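Local coordinates for protein acetylene hydratase Ahy (Pelobacter acetylenicus, PDB 2E7Z) that catalyses the hydration of acetylene to acetaldehyde with a tungsten bis(molybdopterin guanine dinucleotide) cofactor and a [4Fe-4S] cluster, at residues E101-S106 and N124-P129; S128-S133 and L350-E355; S329-I334 and S522-E527. All coordinates share one frame; numbering follows the deposited sequence.

Interaction 1 of 3, residues E101-S106 and N124-P129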
# COMPACT_ATOMS: atom_id res chain seq x y z
N GLU A 101 -16.11 19.19 -2.94
CA GLU A 101 -15.35 18.55 -1.87
C GLU A 101 -16.16 17.49 -1.13
O GLU A 101 -15.59 16.72 -0.38
CB GLU A 101 -14.77 19.61 -0.91
CG GLU A 101 -15.80 20.43 -0.16
CD GLU A 101 -16.23 21.69 -0.88
OE1 GLU A 101 -16.01 21.81 -2.10
OE2 GLU A 101 -16.80 22.58 -0.22
N SER A 102 -17.47 17.46 -1.36
CA SER A 102 -18.30 16.41 -0.76
C SER A 102 -18.24 15.06 -1.47
O SER A 102 -18.87 14.11 -1.01
CB SER A 102 -19.75 16.87 -0.66
OG SER A 102 -20.40 16.88 -1.93
N LEU A 103 -17.45 14.96 -2.54
CA LEU A 103 -17.15 13.66 -3.16
C LEU A 103 -15.84 13.14 -2.59
O LEU A 103 -14.76 13.79 -2.72
CB LEU A 103 -17.02 13.86 -4.68
CG LEU A 103 -16.45 12.65 -5.41
CD1 LEU A 103 -17.36 11.40 -5.36
CD2 LEU A 103 -16.13 12.97 -6.86
N GLY A 104 -15.92 11.94 -2.00
CA GLY A 104 -14.75 11.21 -1.53
C GLY A 104 -14.50 10.01 -2.44
O GLY A 104 -15.47 9.41 -2.96
N VAL A 105 -13.24 9.66 -2.64
CA VAL A 105 -12.88 8.51 -3.49
C VAL A 105 -11.84 7.65 -2.78
O VAL A 105 -10.85 8.21 -2.27
CB VAL A 105 -12.36 8.98 -4.88
CG1 VAL A 105 -11.87 7.77 -5.70
CG2 VAL A 105 -13.43 9.71 -5.64
N SER A 106 -12.04 6.33 -2.76
CA SER A 106 -11.00 5.40 -2.31
C SER A 106 -10.66 4.57 -3.53
O SER A 106 -11.52 3.81 -4.02
CB SER A 106 -11.53 4.56 -1.15
OG SER A 106 -10.62 3.55 -0.76
N ASN A 124 -10.01 16.79 -10.03
CA ASN A 124 -9.44 18.15 -9.99
C ASN A 124 -10.27 19.12 -10.80
O ASN A 124 -10.41 20.27 -10.41
CB ASN A 124 -7.97 18.09 -10.42
CG ASN A 124 -7.10 17.47 -9.33
OD1 ASN A 124 -7.47 17.50 -8.15
ND2 ASN A 124 -5.94 16.94 -9.71
N LEU A 125 -10.88 18.64 -11.88
CA LEU A 125 -11.80 19.45 -12.65
C LEU A 125 -13.12 19.65 -11.92
O LEU A 125 -13.72 20.73 -12.01
CB LEU A 125 -12.04 18.85 -14.04
CG LEU A 125 -10.80 18.89 -14.94
CD1 LEU A 125 -10.92 17.94 -16.09
CD2 LEU A 125 -10.60 20.32 -15.48
N LEU A 126 -13.62 18.64 -11.23
CA LEU A 126 -14.84 18.84 -10.45
C LEU A 126 -14.61 19.78 -9.28
O LEU A 126 -15.50 20.57 -8.93
CB LEU A 126 -15.35 17.53 -9.89
CG LEU A 126 -16.17 16.57 -10.72
CD1 LEU A 126 -16.69 15.48 -9.76
CD2 LEU A 126 -17.37 17.17 -11.48
N GLY A 127 -13.43 19.68 -8.66
CA GLY A 127 -13.03 20.50 -7.50
C GLY A 127 -12.92 19.73 -6.21
O GLY A 127 -12.94 20.32 -5.14
N SER A 128 -12.83 18.40 -6.28
CA SER A 128 -12.69 17.61 -5.05
C SER A 128 -11.24 17.21 -4.80
O SER A 128 -10.63 16.52 -5.61
CB SER A 128 -13.48 16.29 -5.07
OG SER A 128 -13.22 15.71 -3.78
N PRO A 129 -10.71 17.57 -3.62
CA PRO A 129 -9.41 17.10 -3.21
C PRO A 129 -9.47 15.76 -2.46
O PRO A 129 -8.44 15.22 -2.06
CB PRO A 129 -8.99 18.18 -2.21
CG PRO A 129 -10.27 18.47 -1.49
CD PRO A 129 -11.32 18.45 -2.60
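S128 meets the flat peptide carbonyl of L103 at its edge, in the carbonyl plane: OG donates to L103 O over 2.7 Å, with a C=O...O angle of 154°, close to head-on. The puckered ring of P129 is touched at one corner, where its CD lies 4.0 Å from CB of E101; its CB and CG side is turned to Q351 instead. E101 takes part through its backbone and CB, while its carboxylate forms a salt bridge with K347.

S128 suits its place because a hydroxyl can serve two backbones at once. With OG anti to its own backbone N (chi1 -179°), it points at strand 103-107, and the same atom accepts from N130 N, making an ST turn. With an alanine here, L103 O would probably lose this donor and N130 N its side-chain acceptor, leaving the turn into the next strand less firmly fixed.

Beside the polar bond lies an apolar one. L103 and L126 cross at about a right angle and meet through single methyls, CD2 of L103 and CD1 of L126, 3.9 Å apart. L103 also packs on A408 and F410 of the adjacent strand, and L126 on I95 of helix 80-98, as befits branched side chains between sheet and helices. Between L126 and S128 the chain leaves its helix at G127, whose positive phi of 111° would press any CB against the preceding carbonyl O.

Strand 103-107, helix 118-126 and strand 131-132 form a beta-alpha-beta crossover with its two strands parallel and adjacent, and the contact pins the helix's exit to the start of the first strand.

Interaction 2 of 3, residues S128-S133 and L350-E355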
# COMPACT_ATOMS: atom_id res chain seq x y z
N SER A 128 -12.83 18.40 -6.28
CA SER A 128 -12.69 17.61 -5.05
C SER A 128 -11.24 17.21 -4.80
O SER A 128 -10.63 16.52 -5.61
CB SER A 128 -13.48 16.29 -5.07
OG SER A 128 -13.22 15.71 -3.78
N PRO A 129 -10.71 17.57 -3.62
CA PRO A 129 -9.41 17.10 -3.21
C PRO A 129 -9.47 15.76 -2.46
O PRO A 129 -8.44 15.22 -2.06
CB PRO A 129 -8.99 18.18 -2.21
CG PRO A 129 -10.27 18.47 -1.49
CD PRO A 129 -11.32 18.45 -2.60
N ASN A 130 -10.68 15.25 -2.23
CA ASN A 130 -10.84 14.16 -1.25
C ASN A 130 -10.64 12.73 -1.79
O ASN A 130 -11.54 11.89 -1.75
CB ASN A 130 -12.12 14.36 -0.47
CG ASN A 130 -12.02 15.56 0.48
OD1 ASN A 130 -12.96 16.38 0.58
ND2 ASN A 130 -10.86 15.73 1.10
N TRP A 131 -9.43 12.51 -2.30
CA TRP A 131 -8.97 11.21 -2.76
C TRP A 131 -8.13 10.55 -1.69
O TRP A 131 -7.22 11.23 -1.12
CB TRP A 131 -8.10 11.40 -4.00
CG TRP A 131 -7.63 10.11 -4.60
CD1 TRP A 131 -8.29 9.41 -5.56
CD2 TRP A 131 -6.42 9.39 -4.32
NE1 TRP A 131 -7.58 8.27 -5.88
CE2 TRP A 131 -6.42 8.25 -5.15
CE3 TRP A 131 -5.32 9.61 -3.47
CZ2 TRP A 131 -5.38 7.31 -5.16
CZ3 TRP A 131 -4.27 8.66 -3.47
CH2 TRP A 131 -4.31 7.54 -4.33
N THR A 132 -8.39 9.28 -1.42
CA THR A 132 -7.50 8.54 -0.57
C THR A 132 -7.38 7.13 -1.14
O THR A 132 -7.99 6.80 -2.17
CB THR A 132 -7.90 8.56 0.92
OG1 THR A 132 -6.79 8.13 1.70
CG2 THR A 132 -9.08 7.67 1.22
N SER A 133 -6.58 6.31 -0.47
CA SER A 133 -6.28 5.00 -1.00
C SER A 133 -5.78 4.15 0.14
O SER A 133 -5.15 4.66 1.08
CB SER A 133 -5.22 5.13 -2.10
OG SER A 133 -4.84 3.86 -2.62
N LEU A 350 -8.90 22.53 1.60
CA LEU A 350 -10.01 21.85 2.28
C LEU A 350 -9.74 20.37 2.44
O LEU A 350 -10.48 19.68 3.16
CB LEU A 350 -11.32 21.96 1.49
CG LEU A 350 -12.03 23.33 1.48
CD1 LEU A 350 -13.25 23.29 0.56
CD2 LEU A 350 -12.42 23.77 2.88
N GLN A 351 -8.74 19.85 1.73
CA GLN A 351 -8.49 18.41 1.73
C GLN A 351 -8.59 17.85 3.13
O GLN A 351 -7.91 18.31 4.04
CB GLN A 351 -7.13 18.12 1.14
CG GLN A 351 -6.92 16.60 0.85
CD GLN A 351 -5.69 16.40 -0.01
OE1 GLN A 351 -4.62 16.94 0.29
NE2 GLN A 351 -5.83 15.66 -1.09
N LEU A 352 -9.39 16.80 3.32
CA LEU A 352 -9.59 16.33 4.68
C LEU A 352 -8.33 15.71 5.23
O LEU A 352 -7.67 14.91 4.57
CB LEU A 352 -10.72 15.30 4.68
CG LEU A 352 -12.08 15.99 4.47
CD1 LEU A 352 -13.15 15.04 3.99
CD2 LEU A 352 -12.56 16.64 5.75
N GLY A 353 -7.97 16.09 6.45
CA GLY A 353 -6.65 15.80 6.99
C GLY A 353 -5.78 17.04 7.12
O GLY A 353 -4.87 17.07 7.94
N THR A 354 -6.10 18.08 6.36
CA THR A 354 -5.30 19.30 6.45
C THR A 354 -5.30 19.85 7.88
O THR A 354 -4.28 20.38 8.32
CB THR A 354 -5.80 20.34 5.43
OG1 THR A 354 -5.69 19.79 4.11
CG2 THR A 354 -4.95 21.64 5.49
N GLU A 355 -6.40 19.69 8.60
CA GLU A 355 -6.56 20.23 9.94
C GLU A 355 -6.12 19.26 11.04
O GLU A 355 -6.11 19.66 12.22
CB GLU A 355 -8.00 20.69 10.17
CG GLU A 355 -8.52 21.75 9.20
CD GLU A 355 -7.64 22.97 9.07
OE1 GLU A 355 -7.20 23.54 10.11
OE2 GLU A 355 -7.38 23.39 7.92
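Q351 reaches alongside P129 with its chain extended, and its amide comes to rest at the proline carbonyl. NE2 donates to P129 O over 2.8 Å; the N-H...O angle is 154°, and the donor stands 17° from the carbonyl plane. A chi1 of -169° swings CG away from the glutamine's own N, and from there the chain runs past P129 to its carbonyl. Nearer the backbone, CB of P129 is 3.8 Å from CB of Q351, and CG of P129 is 3.7 Å from CA of Q351. A long amide fits here because its aliphatic part packs along the CB-CG side of the ring while its end serves the buried oxygen. That oxygen has a second donor, W131 N, which closes an inverse gamma turn centred on N130. The other end of the Q351 amide, OE1, accepts from Y362 N.

Residues 351-354 form a type II beta turn. Q351 O takes both T354 N and T354 OG1, the hydroxyl at 2.7 Å in the carbonyl plane and on a lone pair. G353 fills the third position, where phi is positive and a CB would collide with the carbonyl O of L352.

N130 and L352 cross at about a right angle: the flat amide group of N130 lies against the branched end of L352, with CG of N130 3.7 Å from CD1 of L352. The leucine suits this seam since it also packs on L394 and A397 of helix 391-400, while N130 and T132 pair through their backbones with V105 of strand 103-107.

Interaction 3 of 3, residues S329-I334 and S522-E527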
# COMPACT_ATOMS: atom_id res chain seq x y z
N SER A 329 10.91 8.62 -18.22
CA SER A 329 11.46 9.56 -19.19
C SER A 329 10.86 9.45 -20.58
O SER A 329 10.94 10.41 -21.34
CB SER A 329 13.00 9.41 -19.27
OG SER A 329 13.32 8.09 -19.72
N ASP A 330 10.26 8.31 -20.92
CA ASP A 330 9.77 8.07 -22.29
C ASP A 330 8.29 8.45 -22.45
O ASP A 330 7.79 8.45 -23.58
CB ASP A 330 9.82 6.56 -22.64
CG ASP A 330 11.23 6.01 -22.83
OD1 ASP A 330 12.19 6.78 -23.09
OD2 ASP A 330 11.33 4.76 -22.75
N LEU A 331 7.59 8.75 -21.35
CA LEU A 331 6.12 8.79 -21.34
C LEU A 331 5.57 10.14 -20.87
O LEU A 331 6.28 10.89 -20.18
CB LEU A 331 5.59 7.68 -20.40
CG LEU A 331 6.15 6.27 -20.57
CD1 LEU A 331 5.58 5.34 -19.49
CD2 LEU A 331 5.83 5.77 -21.99
N VAL A 332 4.33 10.45 -21.23
CA VAL A 332 3.67 11.62 -20.65
C VAL A 332 3.42 11.33 -19.18
O VAL A 332 2.78 10.35 -18.85
CB VAL A 332 2.34 11.94 -21.35
CG1 VAL A 332 1.67 13.12 -20.69
CG2 VAL A 332 2.59 12.21 -22.84
N PRO A 333 3.95 12.16 -18.26
CA PRO A 333 3.77 11.84 -16.83
C PRO A 333 2.30 11.73 -16.41
O PRO A 333 1.45 12.57 -16.76
CB PRO A 333 4.49 13.00 -16.10
CG PRO A 333 5.51 13.43 -17.10
CD PRO A 333 4.79 13.35 -18.45
N ILE A 334 2.02 10.71 -15.61
CA ILE A 334 0.69 10.58 -15.00
C ILE A 334 0.39 11.87 -14.21
O ILE A 334 -0.73 12.37 -14.21
CB ILE A 334 0.67 9.37 -14.09
CG1 ILE A 334 0.64 8.08 -14.94
CG2 ILE A 334 -0.50 9.41 -13.10
CD1 ILE A 334 0.83 6.78 -14.15
N SER A 522 2.92 8.45 -26.23
CA SER A 522 3.09 9.28 -27.43
C SER A 522 4.52 9.82 -27.65
O SER A 522 4.94 9.90 -28.80
CB SER A 522 2.01 10.37 -27.49
OG SER A 522 2.08 11.21 -26.36
N PRO A 523 5.28 10.16 -26.58
CA PRO A 523 6.63 10.70 -26.87
C PRO A 523 7.55 9.69 -27.57
O PRO A 523 8.54 10.10 -28.19
CB PRO A 523 7.16 11.09 -25.49
CG PRO A 523 5.93 11.24 -24.64
CD PRO A 523 5.01 10.16 -25.13
N THR A 524 7.24 8.40 -27.49
CA THR A 524 8.05 7.34 -28.14
C THR A 524 7.83 7.27 -29.66
O THR A 524 8.60 6.61 -30.37
CB THR A 524 7.71 5.92 -27.58
OG1 THR A 524 6.42 5.51 -28.05
CG2 THR A 524 7.73 5.88 -26.04
N GLY A 525 6.76 7.91 -30.13
CA GLY A 525 6.36 7.79 -31.53
C GLY A 525 5.69 6.46 -31.87
O GLY A 525 5.28 6.26 -33.02
N MET A 526 5.56 5.54 -30.90
CA MET A 526 4.89 4.26 -31.14
C MET A 526 3.45 4.28 -30.70
O MET A 526 3.10 4.98 -29.73
CB MET A 526 5.59 3.11 -30.40
CG MET A 526 7.02 2.82 -30.89
SD MET A 526 7.71 1.41 -30.00
CE MET A 526 8.62 2.25 -28.71
N GLU A 527 2.62 3.49 -31.36
CA GLU A 527 1.30 3.18 -30.84
C GLU A 527 1.36 1.80 -30.17
O GLU A 527 2.37 1.09 -30.28
CB GLU A 527 0.24 3.20 -31.94
CG GLU A 527 -0.08 4.62 -32.41
CD GLU A 527 -1.18 4.71 -33.47
OE1 GLU A 527 -1.80 3.68 -33.83
OE2 GLU A 527 -1.40 5.85 -33.94
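The carbonyl oxygen of D330 sits against the P523 ring, toward its CB-CG-CD side. D330 O lies 3.3 Å from CB of P523, and CG and CD of the ring are only slightly farther. The same oxygen touches T524 through CG2, at 3.6 Å, and that methyl also meets CB of D330. At CD of the proline, the V332 side chain meets the ring at about a right angle, its CG2 3.9 Å from P523 CD and 3.7 Å from OG of S522. No hydrogen bond joins the two segments directly: a rigid ring and small methyls fit a backbone edge by shape.

What sets these groups lies one step back. In T524, OG1 falls between the backbone N and the carbonyl carbon (chi1 72°), which turns CG2 to D330 and lets OG1 accept from M526 N over 3.0 Å in an ST turn; OG1 also bonds to I521 O. G525 N closes the short 3-10 segment on S522 O, and its positive phi suits a glycine. OG of S522 is bonded to Y519 O.

Farther out, the V332 backbone bonds to that of R520 of helix 513-520, V332 O also accepts from R520 NH1, and L331 packs on R520 and on Y531 of helix 528-531. The contact lies at the surface, where the chain leading into helix 334-337 meets the link between helices 513-520 and 528-531.

Interactions 1 and 2 are buried and belong together: they share S128 and P129, their centres lie about 8 Å apart, and they meet at the neighbouring strands 103-107 and 131-132 of one sheet. The first works within one beta-alpha-beta unit, while the second brings in the distant 350-355 loop. In both, a side-chain donor satisfies a buried backbone carbonyl. Interaction 3 stands apart, its centre about 28 Å from that of interaction 1 and about 30 Å from that of interaction 2. A surface contact between loops, it relies on van der Waals fit, and its hydrogen bonds lie within or around its segments.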